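Local coordinates for major capsid protein (Human herpesvirus 1, PDB 1NO7) that forms the shell of the herpes simplex virus capsid as its major protein, represented here by the large protease-resistant upper domain, at residues 35-40 and 61-66; 98-103 and 122-127; 103-108 and 116-121; 300-305 and 463-468; 362-367 and 511-516. One frame throughout, in Å; residues are numbered along the deposited sequence.

Interaction 5 is the buried contact, centred about 6 Å from the chain's centre, and it is made of aromatic and aliphatic groups without a hydrogen bond across it. Interactions 3 and 4 lie at the surface, while 1 and 2 are partly buried. Interactions 2 and 3 hold the same excursion of chain: they share V103, with interaction 2 pairing the two strands and interaction 3 bringing together the arms between them. A39 of interaction 1 packs on both, and Y40 on interaction 3. W125 of interaction 2 touches P464 of interaction 4. Ordered backbone bonding and a salt bridge distinguish 98-103/122-127; one clear backbone bond serves 300-305/463-468.

Interaction 1 (35-40 and 61-66); sequences NPYGAY and QRLAHG
N35 lies against the end of a short helix, the first of three meetings that make up this contact. It directs its CB at the partner segment, where its CG comes within 3.4 Å of R62 O and its CB stands 4.1 Å from G66 CA. The backbones also draw near at this point, N35 CA and G66 CA being 5.1 Å apart. The second meeting is between R62 and P36. R62 runs straight from CG to NE and crosses the ring of P36 at about a right angle, with NH1 4.1 Å from P36 CG. This is van der Waals contact, since the arginine spends its polar end on P114 O and its cation on the ring of W59. The third is apolar: the CD2 methyl of L63 meets the ring of Y37 obliquely, at a closest spacing too short for two carbons and therefore doubtful. Y37 has CG opposite its backbone N (chi1 -174°), on the side of L63, and its hydroxyl is occupied elsewhere, by the carbonyls of P538 and V540. Helix 60-64 finishes just here: H65 N bonds to Q61 O at 2.9 Å, and H65 is the first residue to depart from helical angles. The contact thus joins the loop preceding helix 48-56 to the last turn of helix 60-64, with W70 edge-to-face against Y37.

Interaction 2 (98-103 and 122-127); sequences DFFVGV and QATWRV
R126 NH2 is shared by two carboxylates, D98 OD1 at 3.1 Å and E92, and it stands at one end of an antiparallel two-stranded sheet, a β-hairpin with a long connection. R126 grips D98 side-on: NE reaches OD2 at 3.2 Å within the guanidinium plane, yet both carboxylate oxygens are met from above their own plane, the two planes being 88° apart. R126 NH1 is held by P95 O. The N-to-C directions of the short strands 98-100 and 122-124 differ by 154°. D98 and T124 form a hydrogen-bonded pair, with D98 N to T124 O at 2.6 Å and T124 N to D98 O at 2.7 Å; F100 and Q122 form another, and the non-hydrogen-bonded pair F99 and A123 lies between. F99 and A123 project to one face, while D98, F100, Q122 and T124 project to the other, where T124 OG1 meets R553. Past strand 98-100, V103 N gives a weak bond to Q122 OE1, uncertain because V103 is poorly ordered. With chi1 at 54°, F100 tucks its CG between backbone N and carbonyl carbon; this lays the ring over Q122 O, 3.9 Å from the ring plane. At the ring's edge, F100 CE2 lies 3.5 Å from T124 CG2.

Interaction 3 (103-108 and 116-121); sequences VADVEL and AGPGEI
The backbones of 103-108 and 116-121 approach most closely at V103 with G119 and at A104 with E120, both CA pairs 5.0 Å apart, yet no hydrogen bond joins them, and P118 bends its segment as the centre of an inverse gamma turn. Contact is therefore made by a few small groups. A104 points its CB at the other segment, about 3.9 Å from P118 CG and 3.8 Å from E120 CB; these values are approximate, because the same CB sits impossibly near the P118 carbonyl oxygen and its placing against P118 is doubtful. E120 bends over the first segment: chi1 of 83° leaves CG flanked by both backbone neighbours of its CA, and the chain then extends, which puts CG 3.5 Å from V103 O. Its OE1 ends near A104 O, but both are acceptors and no bond is formed. D105 also reaches P118, crossing it at about a right angle, with OD2 4.1 Å from P118 CG. The two acidic groups, like in charge, do not touch, D105 OD1 lying 5.4 Å from E120 OE1. V106 turns from this contact to pack on Y40 and P115. The whole is the long irregular connection of a two-stranded antiparallel β-hairpin, its two arms brought side by side between strands 98-100 and 122-124 by van der Waals contacts, with no hydrogen bond across.

Interaction 4 (300-305 and 463-468); sequences RHRDCR and APDAGA
A463 N donates to R302 O at 2.7 Å, with an N-H...O angle of 160° and the donor in the carbonyl plane; this is the clear hydrogen bond across the contact. Round it lies the tight part. A463 CB comes within 3.4 Å of the same R302 O, and the arginine side chain folds back over the partner segment. Its bend is at chi2 (54°), which carries CD to 3.5 Å from A463 O and turns the guanidinium so that A463 O stands at its edge, in plane. One guanidinium face meets D465, whose CB is 3.7 Å above that plane and displaced from the centre of the group. The two side chains run alongside each other in the same direction, but they do not pair: R302 NH2 and D465 OD2 are 4.5 Å apart, and the carboxylate oxygen is far from the guanidinium plane, so any attraction is of charge alone. D278 pairs instead with R302 NH2, and K580 with D465 OD2.

The loose side belongs to H301, which is exposed; its side chain stays 5.5 Å or more from the other segment, and NE2 makes a weak bond to G265 O. D303 also merely borders the contact. Farther along, R305 bonds by its backbone to S461, so the two chains run antiparallel past one another. This is a loop-to-loop contact, linking the approach to strand 307-308 with the exit from strand 457-462 of the upper domain.

Interaction 5 (362-367 and 511-516); sequences YYYVMV and HALFAG
Y364 and F514 supply the aromatic contact, their side chains crossing at about a right angle, with Y364 CD2 4.0 Å from F514 CZ. The approach is slanted from both rings, and each lies well inside the protein. Y364 sets CG opposite its carbonyl carbon (chi1 -72°), which brings the ring out to its two partners on 511-516.

Aliphatic groups close round these rings. L513 CD1 stands at the edge of Y364, 4.2 Å from CD2, while the CB of L513 sits over the centre of one face of its neighbour F514, and V367 CG1 lies 4.2 Å from F514 CE2.

The polar atom at the edge of F514 is a backbone oxygen: Y363 O lies in the ring plane, near CE2 and CZ. Consistent with this, V367 N, which in a regular α-helical turn would bond to Y363 O, bonds instead to Y362 O at 2.7 Å in a wider π-type turn.

Hydrogen bonds within 511-516 shape the partner. F514 N bonds to H511 O at 2.7 Å, closing a type I β-turn, and L513 N reaches H511 ND1 at 2.8 Å with a straight 166° angle, though the donor is tilted from the ring plane. H511 NE2 bonds to I552 O, so the imidazole is held at both nitrogens. The arrangement is helix-to-turn packing in the domain core, where a π-turn of helix 353-371 receives the β-turn preceding helix 517-521, whose N-cap is G516.

Interaction 1 (35-40 and 61-66)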
# COMPACT_ATOMS: atom_id res chain seq x y z
N ASN A 35 -18.70 4.54 21.66
CA ASN A 35 -18.24 5.03 20.36
C ASN A 35 -17.95 3.87 19.41
O ASN A 35 -16.89 3.23 19.50
CB ASN A 35 -16.99 5.88 20.53
CG ASN A 35 -16.61 6.59 19.26
OD1 ASN A 35 -15.71 7.43 19.25
ND2 ASN A 35 -17.30 6.26 18.17
N PRO A 36 -18.87 3.61 18.47
CA PRO A 36 -18.83 2.54 17.46
C PRO A 36 -17.80 2.66 16.36
O PRO A 36 -17.80 1.82 15.45
CB PRO A 36 -20.24 2.56 16.89
CG PRO A 36 -20.51 4.02 16.83
CD PRO A 36 -19.99 4.53 18.19
N TYR A 37 -16.93 3.66 16.43
CA TYR A 37 -15.95 3.83 15.36
C TYR A 37 -15.32 2.51 14.93
O TYR A 37 -15.62 2.00 13.85
CB TYR A 37 -14.86 4.83 15.74
CG TYR A 37 -13.90 5.13 14.59
CD1 TYR A 37 -12.78 5.96 14.79
CD2 TYR A 37 -14.07 4.56 13.32
CE1 TYR A 37 -11.86 6.19 13.76
CE2 TYR A 37 -13.16 4.78 12.28
CZ TYR A 37 -12.05 5.59 12.50
OH TYR A 37 -11.13 5.77 11.49
N GLY A 38 -14.45 1.95 15.75
CA GLY A 38 -13.82 0.71 15.34
C GLY A 38 -14.79 -0.44 15.09
O GLY A 38 -14.45 -1.43 14.44
N ALA A 39 -16.02 -0.30 15.58
CA ALA A 39 -17.02 -1.36 15.45
C ALA A 39 -17.77 -1.42 14.14
O ALA A 39 -18.04 -2.52 13.65
CB ALA A 39 -18.01 -1.27 16.61
N TYR A 40 -18.11 -0.26 13.58
CA TYR A 40 -18.87 -0.21 12.32
C TYR A 40 -18.06 -0.36 11.03
O TYR A 40 -16.88 -0.04 10.97
CB TYR A 40 -19.65 1.09 12.25
CG TYR A 40 -20.79 1.05 11.26
CD1 TYR A 40 -21.74 0.03 11.31
CD2 TYR A 40 -20.97 2.07 10.34
CE1 TYR A 40 -22.85 0.03 10.47
CE2 TYR A 40 -22.08 2.09 9.49
CZ TYR A 40 -23.02 1.07 9.57
OH TYR A 40 -24.15 1.10 8.77
N GLN A 61 -18.83 14.18 14.81
CA GLN A 61 -19.37 14.20 16.15
C GLN A 61 -19.03 12.88 16.82
O GLN A 61 -18.29 12.85 17.81
CB GLN A 61 -20.88 14.38 16.10
CG GLN A 61 -21.30 15.60 15.31
CD GLN A 61 -22.81 15.72 15.19
OE1 GLN A 61 -23.50 15.86 16.20
NE2 GLN A 61 -23.31 15.65 13.97
N ARG A 62 -19.57 11.80 16.27
CA ARG A 62 -19.34 10.46 16.79
C ARG A 62 -17.91 10.29 17.32
O ARG A 62 -17.70 9.63 18.34
CB ARG A 62 -19.60 9.42 15.71
CG ARG A 62 -21.02 9.39 15.21
CD ARG A 62 -21.10 8.52 13.97
NE ARG A 62 -22.47 8.27 13.50
CZ ARG A 62 -23.34 7.48 14.12
NH1 ARG A 62 -23.01 6.85 15.24
NH2 ARG A 62 -24.55 7.32 13.61
N LEU A 63 -16.94 10.90 16.63
CA LEU A 63 -15.53 10.80 17.01
C LEU A 63 -15.10 11.70 18.17
O LEU A 63 -14.63 11.22 19.19
CB LEU A 63 -14.64 11.09 15.80
CG LEU A 63 -14.74 10.16 14.59
CD1 LEU A 63 -14.00 10.79 13.42
CD2 LEU A 63 -14.17 8.79 14.92
N ALA A 64 -15.25 13.01 18.00
CA ALA A 64 -14.86 13.96 19.04
C ALA A 64 -15.61 13.74 20.35
O ALA A 64 -15.12 14.09 21.43
CB ALA A 64 -15.07 15.38 18.54
N HIS A 65 -16.81 13.17 20.25
CA HIS A 65 -17.64 12.92 21.43
C HIS A 65 -17.11 11.74 22.23
O HIS A 65 -16.19 11.89 23.04
CB HIS A 65 -19.09 12.66 21.01
CG HIS A 65 -20.02 12.49 22.16
ND1 HIS A 65 -19.96 11.41 23.02
CD2 HIS A 65 -21.04 13.26 22.61
CE1 HIS A 65 -20.89 11.52 23.94
NE2 HIS A 65 -21.56 12.64 23.72
N GLY A 66 -17.70 10.56 22.01
CA GLY A 66 -17.28 9.38 22.74
C GLY A 66 -15.78 9.14 22.68
O GLY A 66 -15.06 9.87 22.00

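Interaction 2 (98-103 and 122-127)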
# COMPACT_ATOMS: atom_id res chain seq x y z
N ASP A 98 -11.83 -11.05 20.12
CA ASP A 98 -11.92 -9.64 20.48
C ASP A 98 -13.40 -9.38 20.78
O ASP A 98 -14.27 -9.62 19.93
CB ASP A 98 -11.45 -8.75 19.33
CG ASP A 98 -10.06 -8.16 19.56
OD1 ASP A 98 -9.82 -7.64 20.67
OD2 ASP A 98 -9.21 -8.22 18.64
N PHE A 99 -13.68 -8.93 22.00
CA PHE A 99 -15.06 -8.66 22.41
C PHE A 99 -15.23 -7.16 22.53
O PHE A 99 -14.47 -6.50 23.24
CB PHE A 99 -15.36 -9.32 23.77
CG PHE A 99 -15.08 -10.80 23.77
CD1 PHE A 99 -13.77 -11.28 23.88
CD2 PHE A 99 -16.12 -11.71 23.56
CE1 PHE A 99 -13.50 -12.65 23.76
CE2 PHE A 99 -15.87 -13.07 23.43
CZ PHE A 99 -14.56 -13.55 23.53
N PHE A 100 -16.22 -6.63 21.83
CA PHE A 100 -16.44 -5.19 21.84
C PHE A 100 -17.92 -4.86 21.78
O PHE A 100 -18.76 -5.70 21.44
CB PHE A 100 -15.72 -4.57 20.64
CG PHE A 100 -16.11 -5.19 19.32
CD1 PHE A 100 -17.32 -4.87 18.71
CD2 PHE A 100 -15.30 -6.17 18.74
CE1 PHE A 100 -17.72 -5.52 17.53
CE2 PHE A 100 -15.69 -6.83 17.56
CZ PHE A 100 -16.90 -6.51 16.96
N VAL A 101 -18.22 -3.60 22.11
CA VAL A 101 -19.58 -3.10 22.10
C VAL A 101 -20.08 -3.05 20.65
O VAL A 101 -19.88 -2.05 19.94
CB VAL A 101 -19.65 -1.67 22.68
CG1 VAL A 101 -21.10 -1.29 22.96
CG2 VAL A 101 -18.80 -1.58 23.94
N GLY A 102 -20.71 -4.14 20.22
CA GLY A 102 -21.21 -4.20 18.86
C GLY A 102 -22.19 -3.10 18.51
O GLY A 102 -22.21 -2.03 19.14
N VAL A 103 -22.59 -3.13 17.65
CA VAL A 103 -23.76 -2.61 16.96
C VAL A 103 -24.87 -3.66 16.89
O VAL A 103 -24.61 -4.87 16.65
CB VAL A 103 -23.41 -2.13 15.54
CG1 VAL A 103 -24.66 -1.70 14.79
CG2 VAL A 103 -22.40 -0.99 15.60
N GLN A 122 -20.63 -7.74 20.53
CA GLN A 122 -20.17 -8.77 19.61
C GLN A 122 -18.72 -9.14 19.89
O GLN A 122 -18.02 -8.49 20.67
CB GLN A 122 -20.30 -8.28 18.17
CG GLN A 122 -21.49 -7.39 17.91
CD GLN A 122 -21.53 -6.90 16.49
OE1 GLN A 122 -22.34 -6.05 16.12
NE2 GLN A 122 -20.64 -7.44 15.65
N ALA A 123 -18.29 -10.19 19.22
CA ALA A 123 -16.93 -10.66 19.36
C ALA A 123 -16.43 -11.12 18.00
O ALA A 123 -17.15 -11.79 17.24
CB ALA A 123 -16.87 -11.79 20.35
N THR A 124 -15.18 -10.75 17.71
CA THR A 124 -14.55 -11.09 16.45
C THR A 124 -13.31 -11.95 16.72
O THR A 124 -12.66 -11.82 17.76
CB THR A 124 -14.13 -9.82 15.71
OG1 THR A 124 -13.47 -10.17 14.49
CG2 THR A 124 -13.17 -9.01 16.55
N TRP A 125 -12.99 -12.82 15.77
CA TRP A 125 -11.85 -13.72 15.91
C TRP A 125 -10.47 -13.16 15.57
O TRP A 125 -10.08 -13.16 14.40
CB TRP A 125 -12.08 -14.97 15.04
CG TRP A 125 -10.92 -15.89 15.11
CD1 TRP A 125 -10.32 -16.34 16.24
CD2 TRP A 125 -10.18 -16.45 14.02
NE1 TRP A 125 -9.24 -17.14 15.94
CE2 TRP A 125 -9.13 -17.23 14.58
CE3 TRP A 125 -10.28 -16.38 12.62
CZ2 TRP A 125 -8.20 -17.93 13.79
CZ3 TRP A 125 -9.35 -17.07 11.84
CH2 TRP A 125 -8.32 -17.84 12.43
N ARG A 126 -9.71 -12.68 16.56
CA ARG A 126 -8.35 -12.18 16.28
C ARG A 126 -7.75 -13.25 15.39
O ARG A 126 -7.72 -14.42 15.76
CB ARG A 126 -7.53 -12.10 17.56
CG ARG A 126 -7.98 -11.02 18.49
CD ARG A 126 -7.44 -11.23 19.87
NE ARG A 126 -7.82 -10.13 20.75
CZ ARG A 126 -7.73 -10.17 22.08
NH1 ARG A 126 -7.29 -11.26 22.68
NH2 ARG A 126 -8.10 -9.12 22.80
N VAL A 127 -7.26 -12.86 14.22
CA VAL A 127 -6.77 -13.89 13.30
C VAL A 127 -5.32 -14.26 13.47
O VAL A 127 -4.99 -15.44 13.70
CB VAL A 127 -6.98 -13.47 11.83
CG1 VAL A 127 -6.39 -14.53 10.91
CG2 VAL A 127 -8.45 -13.30 11.55

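Interaction 3 (103-108 and 116-121)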
# COMPACT_ATOMS: atom_id res chain seq x y z
N VAL A 103 -22.59 -3.13 17.65
CA VAL A 103 -23.76 -2.61 16.96
C VAL A 103 -24.87 -3.66 16.89
O VAL A 103 -24.61 -4.87 16.65
CB VAL A 103 -23.41 -2.13 15.54
CG1 VAL A 103 -24.66 -1.70 14.79
CG2 VAL A 103 -22.40 -0.99 15.60
N ALA A 104 -26.03 -3.21 17.27
CA ALA A 104 -27.13 -4.17 17.21
C ALA A 104 -27.97 -5.10 16.35
O ALA A 104 -27.95 -6.33 16.51
CB ALA A 104 -27.95 -4.07 18.49
N ASP A 105 -28.63 -4.40 15.43
CA ASP A 105 -29.47 -4.99 14.43
C ASP A 105 -28.89 -4.82 13.04
O ASP A 105 -29.55 -5.55 12.23
CB ASP A 105 -30.84 -4.36 14.58
CG ASP A 105 -31.41 -4.64 15.96
OD1 ASP A 105 -30.94 -5.60 16.61
OD2 ASP A 105 -32.31 -3.89 16.40
N VAL A 106 -28.03 -4.23 12.66
CA VAL A 106 -27.40 -3.86 11.39
C VAL A 106 -26.57 -5.01 10.84
O VAL A 106 -25.78 -5.69 11.48
CB VAL A 106 -26.53 -2.60 11.54
CG1 VAL A 106 -25.79 -2.31 10.25
CG2 VAL A 106 -27.37 -1.41 11.97
N GLU A 107 -26.70 -5.20 9.48
CA GLU A 107 -25.92 -6.18 8.73
C GLU A 107 -24.64 -5.44 8.40
O GLU A 107 -24.54 -4.77 7.38
CB GLU A 107 -26.63 -6.56 7.43
CG GLU A 107 -27.99 -7.19 7.61
CD GLU A 107 -28.65 -7.50 6.28
OE1 GLU A 107 -28.06 -8.26 5.49
OE2 GLU A 107 -29.76 -6.97 6.03
N LEU A 108 -23.65 -5.56 9.29
CA LEU A 108 -22.37 -4.88 9.14
C LEU A 108 -21.88 -4.53 7.75
O LEU A 108 -21.51 -3.38 7.50
CB LEU A 108 -21.27 -5.67 9.87
CG LEU A 108 -20.79 -5.04 11.18
CD1 LEU A 108 -20.45 -3.58 10.92
CD2 LEU A 108 -21.87 -5.15 12.25
N ALA A 116 -27.88 4.48 15.35
CA ALA A 116 -27.88 4.72 16.79
C ALA A 116 -28.99 3.97 17.51
O ALA A 116 -30.16 4.10 17.17
CB ALA A 116 -28.01 6.21 17.06
N GLY A 117 -28.62 3.18 18.52
CA GLY A 117 -29.62 2.43 19.26
C GLY A 117 -29.10 1.41 20.26
O GLY A 117 -28.12 1.66 20.97
N PRO A 118 -29.76 0.24 20.34
CA PRO A 118 -29.41 -0.85 21.25
C PRO A 118 -28.03 -1.43 20.96
O PRO A 118 -27.89 -2.39 20.20
CB PRO A 118 -30.52 -1.88 21.00
CG PRO A 118 -30.81 -1.69 19.54
CD PRO A 118 -30.85 -0.18 19.43
N GLY A 119 -27.02 -0.83 21.57
CA GLY A 119 -25.67 -1.31 21.36
C GLY A 119 -25.43 -2.66 22.01
O GLY A 119 -25.26 -2.74 23.23
N GLU A 120 -25.44 -3.73 21.21
CA GLU A 120 -25.21 -5.07 21.75
C GLU A 120 -23.71 -5.29 21.87
O GLU A 120 -22.91 -4.36 21.68
CB GLU A 120 -25.81 -6.15 20.84
CG GLU A 120 -24.93 -6.54 19.68
CD GLU A 120 -25.34 -7.86 19.05
OE1 GLU A 120 -26.46 -7.95 18.50
OE2 GLU A 120 -24.53 -8.81 19.11
N ILE A 121 -23.32 -6.52 22.19
CA ILE A 121 -21.91 -6.83 22.36
C ILE A 121 -21.49 -8.01 21.50
O ILE A 121 -21.94 -9.14 21.70
CB ILE A 121 -21.62 -7.11 23.85
CG1 ILE A 121 -20.22 -7.70 24.01
CG2 ILE A 121 -22.71 -8.02 24.43
CD1 ILE A 121 -19.84 -7.90 25.45

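Interaction 4 (300-305 and 463-468)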
# COMPACT_ATOMS: atom_id res chain seq x y z
N ARG A 300 -16.64 -21.90 -1.70
CA ARG A 300 -17.78 -21.24 -1.09
C ARG A 300 -17.60 -21.02 0.42
O ARG A 300 -17.93 -19.96 0.94
CB ARG A 300 -19.04 -22.07 -1.35
CG ARG A 300 -19.22 -22.43 -2.81
CD ARG A 300 -20.19 -23.58 -2.99
NE ARG A 300 -20.29 -23.99 -4.39
CZ ARG A 300 -20.99 -25.03 -4.82
NH1 ARG A 300 -21.66 -25.79 -3.95
NH2 ARG A 300 -21.03 -25.32 -6.11
N HIS A 301 -17.04 -22.03 1.09
CA HIS A 301 -16.82 -21.98 2.53
C HIS A 301 -15.89 -20.87 3.05
O HIS A 301 -15.18 -21.05 4.03
CB HIS A 301 -16.27 -23.33 3.00
CG HIS A 301 -14.86 -23.60 2.57
ND1 HIS A 301 -13.82 -22.75 2.88
CD2 HIS A 301 -14.32 -24.61 1.85
CE1 HIS A 301 -12.70 -23.23 2.38
NE2 HIS A 301 -12.98 -24.36 1.75
N ARG A 302 -15.90 -19.72 2.38
CA ARG A 302 -15.12 -18.61 2.75
C ARG A 302 -16.18 -17.57 2.71
O ARG A 302 -16.40 -16.77 3.64
CB ARG A 302 -13.94 -18.37 1.81
CG ARG A 302 -12.66 -17.87 2.44
CD ARG A 302 -12.12 -18.68 3.58
NE ARG A 302 -11.04 -17.96 4.22
CZ ARG A 302 -9.79 -17.94 3.75
NH1 ARG A 302 -9.48 -18.63 2.66
NH2 ARG A 302 -8.87 -17.23 4.38
N ASP A 303 -16.82 -17.57 1.55
CA ASP A 303 -17.85 -16.64 1.17
C ASP A 303 -17.18 -15.30 1.05
O ASP A 303 -17.21 -14.50 1.98
CB ASP A 303 -18.98 -16.56 2.18
CG ASP A 303 -20.12 -15.68 1.69
OD1 ASP A 303 -19.86 -14.51 1.37
OD2 ASP A 303 -21.27 -16.17 1.60
N CYS A 304 -16.54 -15.07 -0.09
CA CYS A 304 -15.84 -13.81 -0.34
C CYS A 304 -16.79 -12.79 -0.96
O CYS A 304 -17.66 -13.14 -1.75
CB CYS A 304 -14.66 -14.05 -1.27
SG CYS A 304 -13.49 -15.29 -0.68
N ARG A 305 -16.62 -11.54 -0.57
CA ARG A 305 -17.44 -10.45 -1.09
C ARG A 305 -16.56 -9.24 -1.33
O ARG A 305 -16.07 -8.62 -0.38
CB ARG A 305 -18.54 -10.09 -0.10
CG ARG A 305 -19.57 -11.17 0.12
CD ARG A 305 -20.85 -10.59 0.71
NE ARG A 305 -21.92 -11.59 0.78
CZ ARG A 305 -21.97 -12.56 1.68
NH1 ARG A 305 -21.02 -12.67 2.60
NH2 ARG A 305 -22.97 -13.44 1.65
N ALA A 463 -15.70 -15.09 5.70
CA ALA A 463 -15.73 -15.76 6.98
C ALA A 463 -14.39 -16.48 7.07
O ALA A 463 -13.78 -16.80 6.05
CB ALA A 463 -16.88 -16.75 7.03
N PRO A 464 -13.92 -16.74 8.29
CA PRO A 464 -12.65 -17.43 8.60
C PRO A 464 -12.39 -18.77 7.89
O PRO A 464 -13.33 -19.43 7.44
CB PRO A 464 -12.71 -17.57 10.11
CG PRO A 464 -13.49 -16.32 10.52
CD PRO A 464 -14.61 -16.32 9.52
N ASP A 465 -11.12 -19.18 7.80
CA ASP A 465 -10.74 -20.44 7.15
C ASP A 465 -10.96 -21.69 8.03
O ASP A 465 -12.06 -22.25 8.03
CB ASP A 465 -9.27 -20.39 6.70
CG ASP A 465 -8.31 -19.96 7.82
OD1 ASP A 465 -7.24 -20.59 7.97
OD2 ASP A 465 -8.62 -18.97 8.52
N ALA A 466 -9.92 -22.13 8.74
CA ALA A 466 -10.00 -23.30 9.62
C ALA A 466 -10.83 -22.99 10.87
O ALA A 466 -10.50 -23.41 11.99
CB ALA A 466 -8.60 -23.76 10.02
N GLY A 467 -11.90 -22.24 10.66
CA GLY A 467 -12.81 -21.86 11.72
C GLY A 467 -14.22 -22.23 11.29
O GLY A 467 -14.89 -21.51 10.55
N ALA A 468 -14.65 -23.40 11.75
CA ALA A 468 -15.98 -23.94 11.49
C ALA A 468 -16.36 -24.55 12.82
O ALA A 468 -17.54 -24.71 13.15
CB ALA A 468 -15.92 -25.01 10.41

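Interaction 5 (362-367 and 511-516)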
# COMPACT_ATOMS: atom_id res chain seq x y z
N TYR A 362 5.77 -6.95 1.42
CA TYR A 362 6.39 -5.64 1.35
C TYR A 362 5.55 -4.56 2.04
O TYR A 362 6.04 -3.85 2.93
CB TYR A 362 6.59 -5.25 -0.12
CG TYR A 362 7.52 -4.08 -0.29
CD1 TYR A 362 8.91 -4.26 -0.20
CD2 TYR A 362 7.03 -2.78 -0.45
CE1 TYR A 362 9.79 -3.17 -0.27
CE2 TYR A 362 7.90 -1.69 -0.52
CZ TYR A 362 9.27 -1.89 -0.43
OH TYR A 362 10.13 -0.82 -0.46
N TYR A 363 4.28 -4.46 1.63
CA TYR A 363 3.35 -3.45 2.16
C TYR A 363 2.94 -3.59 3.62
O TYR A 363 2.77 -2.57 4.33
CB TYR A 363 2.10 -3.39 1.28
CG TYR A 363 2.39 -2.74 -0.03
CD1 TYR A 363 3.30 -3.30 -0.93
CD2 TYR A 363 1.83 -1.50 -0.34
CE1 TYR A 363 3.66 -2.64 -2.10
CE2 TYR A 363 2.18 -0.83 -1.51
CZ TYR A 363 3.10 -1.40 -2.39
OH TYR A 363 3.47 -0.71 -3.53
N TYR A 364 2.77 -4.84 4.07
CA TYR A 364 2.37 -5.11 5.45
C TYR A 364 3.53 -5.33 6.40
O TYR A 364 3.36 -5.26 7.61
CB TYR A 364 1.43 -6.32 5.48
CG TYR A 364 0.05 -6.03 4.93
CD1 TYR A 364 -0.53 -6.87 3.96
CD2 TYR A 364 -0.70 -4.93 5.38
CE1 TYR A 364 -1.82 -6.63 3.46
CE2 TYR A 364 -1.99 -4.67 4.89
CZ TYR A 364 -2.55 -5.53 3.92
OH TYR A 364 -3.81 -5.28 3.37
N VAL A 365 4.73 -5.57 5.88
CA VAL A 365 5.86 -5.75 6.79
C VAL A 365 6.97 -4.74 6.53
O VAL A 365 7.26 -3.88 7.38
CB VAL A 365 6.46 -7.13 6.65
CG1 VAL A 365 7.57 -7.31 7.67
CG2 VAL A 365 5.38 -8.18 6.84
N MET A 366 7.58 -4.87 5.35
CA MET A 366 8.66 -4.01 4.91
C MET A 366 8.34 -2.52 5.09
O MET A 366 9.11 -1.78 5.72
CB MET A 366 8.98 -4.32 3.45
CG MET A 366 9.46 -5.75 3.20
SD MET A 366 11.29 -5.96 3.44
CE MET A 366 11.65 -4.70 4.72
N VAL A 367 7.21 -2.07 4.54
CA VAL A 367 6.81 -0.67 4.66
C VAL A 367 6.77 -0.21 6.13
O VAL A 367 7.50 0.72 6.53
CB VAL A 367 5.41 -0.42 4.05
CG1 VAL A 367 4.97 1.01 4.33
CG2 VAL A 367 5.42 -0.70 2.57
N HIS A 511 -6.03 1.37 5.72
CA HIS A 511 -5.78 0.60 6.92
C HIS A 511 -4.96 1.35 7.98
O HIS A 511 -4.06 2.13 7.65
CB HIS A 511 -5.08 -0.70 6.51
CG HIS A 511 -4.86 -1.64 7.65
ND1 HIS A 511 -3.84 -1.47 8.55
CD2 HIS A 511 -5.54 -2.74 8.03
CE1 HIS A 511 -3.89 -2.43 9.46
NE2 HIS A 511 -4.92 -3.22 9.16
N ALA A 512 -5.30 1.12 9.24
CA ALA A 512 -4.64 1.78 10.37
C ALA A 512 -3.14 1.86 10.15
O ALA A 512 -2.51 2.86 10.49
CB ALA A 512 -4.95 1.03 11.66
N LEU A 513 -2.57 0.80 9.58
CA LEU A 513 -1.12 0.74 9.34
C LEU A 513 -0.56 1.89 8.49
O LEU A 513 0.60 2.30 8.66
CB LEU A 513 -0.77 -0.61 8.70
CG LEU A 513 0.03 -1.54 9.62
CD1 LEU A 513 0.05 -2.93 9.03
CD2 LEU A 513 1.44 -1.00 9.81
N PHE A 514 -1.39 2.41 7.60
CA PHE A 514 -0.99 3.51 6.73
C PHE A 514 -2.00 4.66 6.86
O PHE A 514 -3.02 4.68 6.16
CB PHE A 514 -0.99 3.04 5.28
CG PHE A 514 -0.64 1.59 5.10
CD1 PHE A 514 -1.56 0.72 4.52
CD2 PHE A 514 0.65 1.12 5.40
CE1 PHE A 514 -1.20 -0.61 4.22
CE2 PHE A 514 1.02 -0.21 5.10
CZ PHE A 514 0.09 -1.07 4.51
N ALA A 515 -1.73 5.61 7.75
CA ALA A 515 -2.67 6.72 7.90
C ALA A 515 -2.07 7.90 8.64
O ALA A 515 -2.79 8.61 9.36
CB ALA A 515 -3.94 6.24 8.61
N GLY A 516 -0.76 8.12 8.45
CA GLY A 516 -0.07 9.22 9.09
C GLY A 516 -0.97 10.42 9.33
O GLY A 516 -1.67 10.89 8.42